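Local coordinates for protein MS5a (Brassica napus, PDB 6L77) that has a cystatin-like fold, is related to meiosis and has been linked to a non-canonical enhancement of papain, its exact biochemical role being unsettled, at residues H136-L141 against V208-E213; G79-T84 against M143-F148. One frame throughout, in Å; residues are numbered along the deposited sequence.

Overall arrangement
Both interactions use the helix 138-150 and press it onto one face of the long antiparallel sheet, the helix-on-sheet layout of a cystatin-like fold. Interaction 1 joins the first turn of the helix to strand 201-212 through a cation-pi pair; interaction 2, about two turns further along, joins it to the residues leading into strand 82-88 through apolar side chains. Their centres lie about 11 Å apart. Val208 ties them together: its CG2 packs 3.5 Å from OG of Ser146 and 3.9 Å from CD1 of Ile81. Strand 219-227 lies between the two strands in the sheet and touches side chains from both.

Interaction 1: residues H136-L141 against V208-E213; sequences HDWIRL and VRRTVE
Trp138 and Arg210 are brought together by two contrasting torsions. In Trp138 CG lies between the backbone N and the carbonyl carbon (chi1 65°), which swings the indole off the helix toward the sheet. Arg210 leaves its strand with CG opposite the backbone N, then bends at chi2 and chi3 so that the guanidinium reaches the indole. What touches is a single atom: NH2 of Arg210 stands 3.2 Å above the Trp138 ring plane, over its centre, and 3.5 Å from CE2 of Trp138. The guanidinium does not lie flat on the ring; its plane is turned 65° away, and it meets the indole by an edge. This is a cation-pi contact, with CZ of Arg210 4.5 Å from the centroid of the six-membered ring of Trp138 and 6° off the ring normal. The positive charge thus sits where the pi electrons would be expected to favour it. On the opposite face of the indole CG1 of Ile139 packs 3.6 Å above the plane, toward the rim, so the ring is held between an aliphatic branch of its own helix and a cation from the sheet.

Both polar groups are also anchored elsewhere. NE1 of Trp138 is hydrogen-bonded to the carbonyl O of Leu180, which should limit rotation of the indole. Arg210 gives NH1 to the carbonyl O of Arg184 and NE to the hydroxyl of Tyr142, one turn beyond Trp138 on the same helix. These bonds take up N-H groups of the buried guanidinium and should steady it against the ring. Around the pair, Trp138 packs on Val188 of strand 186-195 and on Met27 of helix 12-29, while Arg210 runs between Val186 of strand 186-195 and Leu221 of strand 219-227, the two neighbours of its own strand in the sheet.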
loop_
_atom_site.group_PDB
_atom_site.type_symbol
_atom_site.label_atom_id
_atom_site.label_comp_id
_atom_site.label_asym_id
_atom_site.label_seq_id
_atom_site.Cartn_x
_atom_site.Cartn_y
_atom_site.Cartn_z
ATOM N N HIS A 136 -11.535 4.802 2.325
ATOM C CA HIS A 136 -10.654 4.167 1.345
ATOM C C HIS A 136 -9.461 3.576 2.090
ATOM O O HIS A 136 -8.446 4.248 2.275
ATOM C CB HIS A 136 -10.241 5.165 0.271
ATOM C CG HIS A 136 -11.410 5.768 -0.443
ATOM N ND1 HIS A 136 -12.043 6.909 0.001
ATOM C CD2 HIS A 136 -12.101 5.351 -1.528
ATOM C CE1 HIS A 136 -13.060 7.183 -0.797
ATOM N NE2 HIS A 136 -13.116 6.257 -1.735
ATOM N N ASP A 137 -9.581 2.308 2.492
ATOM C CA ASP A 137 -8.636 1.739 3.450
ATOM C C ASP A 137 -7.295 1.370 2.839
ATOM O O ASP A 137 -6.414 0.918 3.575
ATOM C CB ASP A 137 -9.243 0.511 4.157
ATOM C CG ASP A 137 -9.575 -0.648 3.208
ATOM O OD1 ASP A 137 -9.157 -0.657 2.031
ATOM O OD2 ASP A 137 -10.270 -1.582 3.666
ATOM N N TRP A 138 -7.098 1.552 1.530
ATOM C CA TRP A 138 -5.747 1.371 1.007
ATOM C C TRP A 138 -4.778 2.396 1.582
ATOM O O TRP A 138 -3.573 2.146 1.616
ATOM C CB TRP A 138 -5.742 1.426 -0.525
ATOM C CG TRP A 138 -6.134 2.745 -1.154
ATOM C CD1 TRP A 138 -7.361 3.082 -1.668
ATOM C CD2 TRP A 138 -5.286 3.885 -1.366
ATOM N NE1 TRP A 138 -7.321 4.358 -2.187
ATOM C CE2 TRP A 138 -6.061 4.872 -2.009
ATOM C CE3 TRP A 138 -3.941 4.159 -1.084
ATOM C CZ2 TRP A 138 -5.537 6.125 -2.364
ATOM C CZ3 TRP A 138 -3.428 5.395 -1.425
ATOM C CH2 TRP A 138 -4.223 6.365 -2.068
ATOM N N ILE A 139 -5.272 3.547 2.037
ATOM C CA ILE A 139 -4.398 4.508 2.696
ATOM C C ILE A 139 -3.845 3.906 3.982
ATOM O O ILE A 139 -2.633 3.918 4.220
ATOM C CB ILE A 139 -5.159 5.822 2.943
ATOM C CG1 ILE A 139 -5.487 6.474 1.593
ATOM C CG2 ILE A 139 -4.371 6.774 3.845
ATOM C CD1 ILE A 139 -6.416 7.688 1.722
ATOM N N ARG A 140 -4.724 3.323 4.806
ATOM C CA ARG A 140 -4.259 2.638 6.009
ATOM C C ARG A 140 -3.321 1.487 5.665
ATOM O O ARG A 140 -2.316 1.271 6.353
ATOM C CB ARG A 140 -5.439 2.116 6.833
ATOM C CG ARG A 140 -4.994 1.170 7.971
ATOM C CD ARG A 140 -6.112 0.877 8.953
ATOM N NE ARG A 140 -7.347 0.478 8.290
ATOM C CZ ARG A 140 -7.629 -0.764 7.913
ATOM N NH1 ARG A 140 -6.754 -1.738 8.130
ATOM N NH2 ARG A 140 -8.785 -1.033 7.315
ATOM N N LEU A 141 -3.636 0.733 4.605
ATOM C CA LEU A 141 -2.746 -0.336 4.162
ATOM C C LEU A 141 -1.333 0.179 3.890
ATOM O O LEU A 141 -0.344 -0.429 4.329
ATOM C CB LEU A 141 -3.320 -0.999 2.906
ATOM C CG LEU A 141 -2.434 -2.087 2.277
ATOM C CD1 LEU A 141 -2.171 -3.210 3.272
ATOM C CD2 LEU A 141 -3.101 -2.638 1.040
ATOM N N VAL A 208 4.884 7.376 0.103
ATOM C CA VAL A 208 4.786 6.186 -0.746
ATOM C C VAL A 208 4.357 6.596 -2.147
ATOM O O VAL A 208 3.323 7.254 -2.311
ATOM C CB VAL A 208 3.784 5.155 -0.192
ATOM C CG1 VAL A 208 3.741 3.939 -1.127
ATOM C CG2 VAL A 208 4.146 4.734 1.219
ATOM N N ARG A 209 5.128 6.194 -3.156
ATOM C CA ARG A 209 4.714 6.378 -4.540
ATOM C C ARG A 209 4.133 5.076 -5.078
ATOM O O ARG A 209 4.789 4.028 -5.035
ATOM C CB ARG A 209 5.868 6.835 -5.431
ATOM C CG ARG A 209 5.377 7.148 -6.842
ATOM C CD ARG A 209 6.511 7.479 -7.796
ATOM N NE ARG A 209 7.185 8.717 -7.435
ATOM C CZ ARG A 209 8.423 8.792 -6.951
ATOM N NH1 ARG A 209 9.151 7.690 -6.778
ATOM N NH2 ARG A 209 8.944 9.978 -6.658
ATOM N N ARG A 210 2.907 5.148 -5.582
ATOM C CA ARG A 210 2.292 4.062 -6.329
ATOM C C ARG A 210 2.384 4.382 -7.816
ATOM O O ARG A 210 1.853 5.401 -8.272
ATOM C CB ARG A 210 0.825 3.871 -5.930
ATOM C CG ARG A 210 0.141 2.720 -6.687
ATOM C CD ARG A 210 -1.319 3.073 -7.019
ATOM N NE ARG A 210 -2.145 3.160 -5.814
ATOM C CZ ARG A 210 -3.286 3.843 -5.724
ATOM N NH1 ARG A 210 -3.744 4.524 -6.769
ATOM N NH2 ARG A 210 -3.968 3.842 -4.582
ATOM N N THR A 211 3.027 3.509 -8.574
ATOM C CA THR A 211 3.020 3.636 -10.021
ATOM C C THR A 211 2.348 2.402 -10.599
ATOM O O THR A 211 2.500 1.296 -10.072
ATOM C CB THR A 211 4.439 3.828 -10.579
ATOM O OG1 THR A 211 5.273 2.752 -10.155
ATOM C CG2 THR A 211 5.017 5.113 -10.043
ATOM N N VAL A 212 1.560 2.611 -11.649
ATOM C CA VAL A 212 0.717 1.578 -12.240
ATOM C C VAL A 212 1.110 1.448 -13.703
ATOM O O VAL A 212 1.162 2.449 -14.426
ATOM C CB VAL A 212 -0.782 1.917 -12.100
ATOM C CG1 VAL A 212 -1.644 0.785 -12.659
ATOM C CG2 VAL A 212 -1.142 2.180 -10.630
ATOM N N GLU A 213 1.383 0.225 -14.137
ATOM C CA GLU A 213 1.802 0.004 -15.518
ATOM C C GLU A 213 0.595 0.151 -16.438
ATOM O O GLU A 213 -0.424 -0.514 -16.218
ATOM C CB GLU A 213 2.428 -1.388 -15.664
ATOM C CG GLU A 213 3.446 -1.514 -16.793
ATOM C CD GLU A 213 2.827 -1.448 -18.180
ATOM O OE1 GLU A 213 3.500 -0.946 -19.109
ATOM O OE2 GLU A 213 1.670 -1.890 -18.349
#

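Interaction 2: residues G79-T84 against M143-F148; sequences GQIDFT and MEISFF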
loop_
_atom_site.group_PDB
_atom_site.type_symbol
_atom_site.label_atom_id
_atom_site.label_comp_id
_atom_site.label_asym_id
_atom_site.label_seq_id
_atom_site.Cartn_x
_atom_site.Cartn_y
_atom_site.Cartn_z
ATOM N N GLY A 79 13.986 -3.112 4.140
ATOM C CA GLY A 79 14.068 -2.023 5.098
ATOM C C GLY A 79 13.236 -0.810 4.747
ATOM O O GLY A 79 13.260 0.199 5.454
ATOM N N GLN A 80 12.509 -0.897 3.640
ATOM C CA GLN A 80 11.610 0.156 3.195
ATOM C C GLN A 80 10.699 -0.471 2.158
ATOM O O GLN A 80 10.986 -1.554 1.641
ATOM C CB GLN A 80 12.373 1.343 2.592
ATOM C CG GLN A 80 12.876 1.051 1.195
ATOM C CD GLN A 80 13.737 2.150 0.630
ATOM O OE1 GLN A 80 14.958 2.126 0.771
ATOM N NE2 GLN A 80 13.109 3.119 -0.025
ATOM N N ILE A 81 9.597 0.219 1.854
ATOM C CA ILE A 81 8.697 -0.275 0.814
ATOM C C ILE A 81 9.410 -0.245 -0.536
ATOM O O ILE A 81 9.895 0.803 -0.971
ATOM C CB ILE A 81 7.410 0.547 0.771
ATOM C CG1 ILE A 81 6.584 0.313 2.032
ATOM C CG2 ILE A 81 6.605 0.164 -0.458
ATOM C CD1 ILE A 81 5.246 1.042 2.010
ATOM N N ASP A 82 9.478 -1.399 -1.206
ATOM C CA ASP A 82 10.041 -1.459 -2.561
ATOM C C ASP A 82 9.626 -2.813 -3.157
ATOM O O ASP A 82 10.334 -3.804 -2.994
ATOM C CB ASP A 82 11.551 -1.292 -2.534
ATOM C CG ASP A 82 12.146 -1.147 -3.916
ATOM O OD1 ASP A 82 11.392 -1.249 -4.912
ATOM O OD2 ASP A 82 13.372 -0.922 -4.004
ATOM N N PHE A 83 8.471 -2.842 -3.828
ATOM C CA PHE A 83 7.995 -4.115 -4.368
ATOM C C PHE A 83 6.997 -3.867 -5.489
ATOM O O PHE A 83 6.457 -2.772 -5.624
ATOM C CB PHE A 83 7.361 -4.984 -3.275
ATOM C CG PHE A 83 6.100 -4.395 -2.667
ATOM C CD1 PHE A 83 4.870 -4.551 -3.286
ATOM C CD2 PHE A 83 6.156 -3.712 -1.463
ATOM C CE1 PHE A 83 3.722 -4.020 -2.717
ATOM C CE2 PHE A 83 5.014 -3.181 -0.892
ATOM C CZ PHE A 83 3.802 -3.333 -1.521
ATOM N N THR A 84 6.735 -4.916 -6.272
ATOM C CA THR A 84 5.775 -4.865 -7.370
ATOM C C THR A 84 4.813 -6.038 -7.260
ATOM O O THR A 84 5.249 -7.190 -7.126
ATOM C CB THR A 84 6.485 -4.917 -8.734
ATOM O OG1 THR A 84 7.387 -3.811 -8.852
ATOM C CG2 THR A 84 5.459 -4.862 -9.884
HETATM N N MSE A 143 0.139 2.859 4.988
HETATM C CA MSE A 143 0.725 3.203 6.293
HETATM C C MSE A 143 1.221 1.960 7.046
HETATM O O MSE A 143 2.325 1.939 7.596
HETATM C CB MSE A 143 -0.292 3.946 7.168
HETATM C CG MSE A 143 0.182 4.154 8.613
HETATM SE SE MSE A 143 -1.231 4.889 9.772
HETATM C CE MSE A 143 -2.531 3.426 9.644
ATOM N N GLU A 144 0.388 0.917 7.069
ATOM C CA GLU A 144 0.757 -0.293 7.799
ATOM C C GLU A 144 2.000 -0.947 7.207
ATOM O O GLU A 144 2.881 -1.404 7.947
ATOM C CB GLU A 144 -0.421 -1.265 7.817
ATOM C CG GLU A 144 -1.529 -0.774 8.731
ATOM C CD GLU A 144 -2.747 -1.677 8.743
ATOM O OE1 GLU A 144 -2.812 -2.619 7.921
ATOM O OE2 GLU A 144 -3.641 -1.431 9.581
ATOM N N ILE A 145 2.098 -0.998 5.879
ATOM C CA ILE A 145 3.288 -1.572 5.259
ATOM C C ILE A 145 4.511 -0.711 5.551
ATOM O O ILE A 145 5.606 -1.230 5.797
ATOM C CB ILE A 145 3.066 -1.755 3.746
ATOM C CG1 ILE A 145 1.899 -2.718 3.511
ATOM C CG2 ILE A 145 4.328 -2.296 3.087
ATOM C CD1 ILE A 145 1.464 -2.818 2.073
ATOM N N SER A 146 4.343 0.614 5.545
ATOM C CA SER A 146 5.446 1.510 5.883
ATOM C C SER A 146 5.914 1.288 7.314
ATOM O O SER A 146 7.120 1.214 7.583
ATOM C CB SER A 146 5.015 2.968 5.688
ATOM O OG SER A 146 4.611 3.208 4.352
ATOM N N PHE A 147 4.970 1.202 8.254
ATOM C CA PHE A 147 5.335 0.990 9.653
ATOM C C PHE A 147 6.060 -0.341 9.835
ATOM O O PHE A 147 7.058 -0.423 10.567
ATOM C CB PHE A 147 4.077 1.047 10.527
ATOM C CG PHE A 147 4.353 0.878 11.999
ATOM C CD1 PHE A 147 5.045 1.852 12.707
ATOM C CD2 PHE A 147 3.929 -0.258 12.669
ATOM C CE1 PHE A 147 5.309 1.692 14.056
ATOM C CE2 PHE A 147 4.193 -0.422 14.031
ATOM C CZ PHE A 147 4.881 0.550 14.715
ATOM N N PHE A 148 5.570 -1.387 9.163
ATOM C CA PHE A 148 6.175 -2.716 9.229
ATOM C C PHE A 148 7.626 -2.691 8.774
ATOM O O PHE A 148 8.505 -3.284 9.422
ATOM C CB PHE A 148 5.349 -3.678 8.371
ATOM C CG PHE A 148 6.000 -5.006 8.146
ATOM C CD1 PHE A 148 6.107 -5.926 9.183
ATOM C CD2 PHE A 148 6.486 -5.348 6.893
ATOM C CE1 PHE A 148 6.691 -7.160 8.980
ATOM C CE2 PHE A 148 7.084 -6.581 6.682
ATOM C CZ PHE A 148 7.189 -7.490 7.727
#
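Ile81 and Ile145 form the tight part of this contact. Their side chains cross at about a right angle, and CG2 of Ile145 meets CG1 of Ile81 at 3.6 Å and CD1 of Ile81 also at 3.6 Å. In Ile145 CG2 lies opposite the backbone N, a placement that presents this branch to Ile81. At its far end Ile81 brings CD1 to 3.3 Å from OG of Ser146, a close van der Waals approach; the hydroxyl itself is hydrogen-bonded to the carbonyl O of Tyr142, one turn back in the helix. This is the packing of a helix across the face of an antiparallel sheet, as the cystatin-like fold would lead one to expect, with Ile81 just ahead of strand 82-88. Phe83 makes the looser touch: the edge of its ring, at CE2, comes within 4.1 Å of CG2 of Ile145. Its ring also meets that of Tyr17 from helix 12-29, and Val20 of that helix packs on Ile145. Toward solvent the contact thins out: the CB of Gln80 points away from the helix and its NE2 is hydrogen-bonded to the carbonyl O of Gly223, while Gly79 is exposed.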